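Local coordinates for Thiol:disulfide interchange protein DsbC (Haemophilus influenzae, PDB 1T3B) that probably forms and isomerises disulfide bonds in periplasmic proteins, working as a homodimer with a redox-active cysteine pair, at residues 181-186 with 194-199. Numbering follows the deposited sequence.
Sequences GTPSIV and GGYLKP
Pro183 meets Tyr196 at the root of the aromatic side chain: ring atom CG of Pro183 lies 3.9 Å from CB of Tyr196 and approaches the phenol obliquely. One face of the Tyr196 ring carries the backbone N of Lys198, two residues on in the same segment, 3.9 Å above the plane and displaced toward the rim. With CG anti to the backbone N (chi1 174°), the phenol of Tyr196 leads away from 181-186; its ring meets that of Tyr100 with planes about 35° apart, and its OH is hydrogen-bonded to Gln107. The backbones come closest at Ser184 and Gly194, whose CA atoms are 3.7 Å apart, and Pro183 O comes within 3.0 Å of Gly195 N. Gly195 has a positive phi, in a backbone shape that calls for glycine. The Ile185 side chain packs on Val90 and Val92 of strand 88-94. Ser184 OG gives a hydrogen bond to Gly181 O (2.6 Å), with the donor tilted 34° from the carbonyl plane, which links the start of strand 184-186 to Gly181, three residues earlier. The peptide bond preceding Pro183 is cis, and the Pro183 side chain touches Cys101 of the redox-active Cys98-Cys101 disulfide. This is the cis-Pro loop of the thioredoxin fold, here packed against the loop segment 194-199 that leads into helix 199-208.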
loop_
_atom_site.group_PDB
_atom_site.type_symbol
_atom_site.label_atom_id
_atom_site.label_comp_id
_atom_site.label_asym_id
_atom_site.label_seq_id
_atom_site.Cartn_x
_atom_site.Cartn_y
_atom_site.Cartn_z
ATOM N N GLY A 181 12.455 -15.048 8.965
ATOM C CA GLY A 181 13.073 -16.268 9.448
ATOM C C GLY A 181 14.541 -15.985 9.670
ATOM O O GLY A 181 15.004 -14.879 9.388
ATOM N N THR A 182 15.279 -16.971 10.161
ATOM C CA THR A 182 16.697 -16.772 10.413
ATOM C C THR A 182 17.539 -17.955 9.973
ATOM O O THR A 182 17.081 -19.088 9.962
ATOM C CB THR A 182 16.948 -16.479 11.916
ATOM O OG1 THR A 182 16.341 -17.503 12.714
ATOM C CG2 THR A 182 16.348 -15.133 12.306
ATOM N N PRO A 183 18.794 -17.700 9.602
ATOM C CA PRO A 183 19.423 -16.380 9.591
ATOM C C PRO A 183 18.968 -15.527 8.418
ATOM O O PRO A 183 18.398 -16.029 7.452
ATOM C CB PRO A 183 20.903 -16.717 9.503
ATOM C CG PRO A 183 20.893 -17.926 8.658
ATOM C CD PRO A 183 19.769 -18.737 9.236
ATOM N N SER A 184 19.225 -14.230 8.511
ATOM C CA SER A 184 18.877 -13.308 7.444
ATOM C C SER A 184 19.992 -12.279 7.400
ATOM O O SER A 184 20.175 -11.532 8.350
ATOM C CB SER A 184 17.529 -12.632 7.720
ATOM O OG SER A 184 16.465 -13.570 7.705
ATOM N N ILE A 185 20.734 -12.266 6.294
ATOM C CA ILE A 185 21.863 -11.370 6.071
ATOM C C ILE A 185 21.466 -10.056 5.404
ATOM O O ILE A 185 20.935 -10.052 4.301
ATOM C CB ILE A 185 22.907 -12.017 5.150
ATOM C CG1 ILE A 185 23.452 -13.316 5.748
ATOM C CG2 ILE A 185 24.005 -11.037 4.882
ATOM C CD1 ILE A 185 22.692 -14.560 5.373
ATOM N N VAL A 186 21.734 -8.937 6.063
ATOM C CA VAL A 186 21.416 -7.635 5.487
ATOM C C VAL A 186 22.702 -7.033 4.968
ATOM O O VAL A 186 23.646 -6.808 5.714
ATOM C CB VAL A 186 20.809 -6.679 6.515
ATOM C CG1 VAL A 186 20.610 -5.310 5.891
ATOM C CG2 VAL A 186 19.494 -7.233 7.008
ATOM N N GLY A 194 18.235 -12.275 2.933
ATOM C CA GLY A 194 17.673 -13.082 4.002
ATOM C C GLY A 194 17.612 -14.575 3.729
ATOM O O GLY A 194 16.933 -15.017 2.802
ATOM N N GLY A 195 18.320 -15.348 4.546
ATOM C CA GLY A 195 18.346 -16.788 4.394
ATOM C C GLY A 195 19.771 -17.255 4.558
ATOM O O GLY A 195 20.687 -16.470 4.404
ATOM N N TYR A 196 19.985 -18.520 4.875
ATOM C CA TYR A 196 21.348 -18.988 5.033
ATOM C C TYR A 196 22.070 -19.008 3.704
ATOM O O TYR A 196 21.479 -19.292 2.662
ATOM C CB TYR A 196 21.373 -20.387 5.639
ATOM C CG TYR A 196 22.755 -21.010 5.694
ATOM C CD1 TYR A 196 23.814 -20.365 6.337
ATOM C CD2 TYR A 196 22.997 -22.257 5.124
ATOM C CE1 TYR A 196 25.078 -20.954 6.412
ATOM C CE2 TYR A 196 24.253 -22.852 5.195
ATOM C CZ TYR A 196 25.291 -22.200 5.839
ATOM O OH TYR A 196 26.533 -22.802 5.916
ATOM N N LEU A 197 23.358 -18.701 3.755
ATOM C CA LEU A 197 24.226 -18.685 2.589
ATOM C C LEU A 197 25.620 -19.030 3.067
ATOM O O LEU A 197 26.193 -18.289 3.864
ATOM C CB LEU A 197 24.260 -17.297 1.936
ATOM C CG LEU A 197 23.148 -16.885 0.966
ATOM C CD1 LEU A 197 23.356 -15.449 0.537
ATOM C CD2 LEU A 197 23.155 -17.786 -0.231
ATOM N N LYS A 198 26.154 -20.156 2.590
ATOM C CA LYS A 198 27.496 -20.589 2.962
ATOM C C LYS A 198 28.509 -19.488 2.634
ATOM O O LYS A 198 28.219 -18.577 1.854
ATOM C CB LYS A 198 27.836 -21.910 2.253
ATOM C CG LYS A 198 27.567 -21.934 0.754
ATOM C CD LYS A 198 27.467 -23.360 0.199
ATOM C CE LYS A 198 28.794 -24.106 0.273
ATOM N NZ LYS A 198 28.672 -25.525 -0.181
ATOM N N PRO A 199 29.703 -19.544 3.242
ATOM C CA PRO A 199 30.729 -18.528 2.995
ATOM C C PRO A 199 30.815 -18.103 1.527
ATOM O O PRO A 199 30.352 -17.019 1.166
ATOM C CB PRO A 199 32.007 -19.206 3.483
ATOM C CG PRO A 199 31.522 -20.056 4.589
ATOM C CD PRO A 199 30.256 -20.657 4.028
#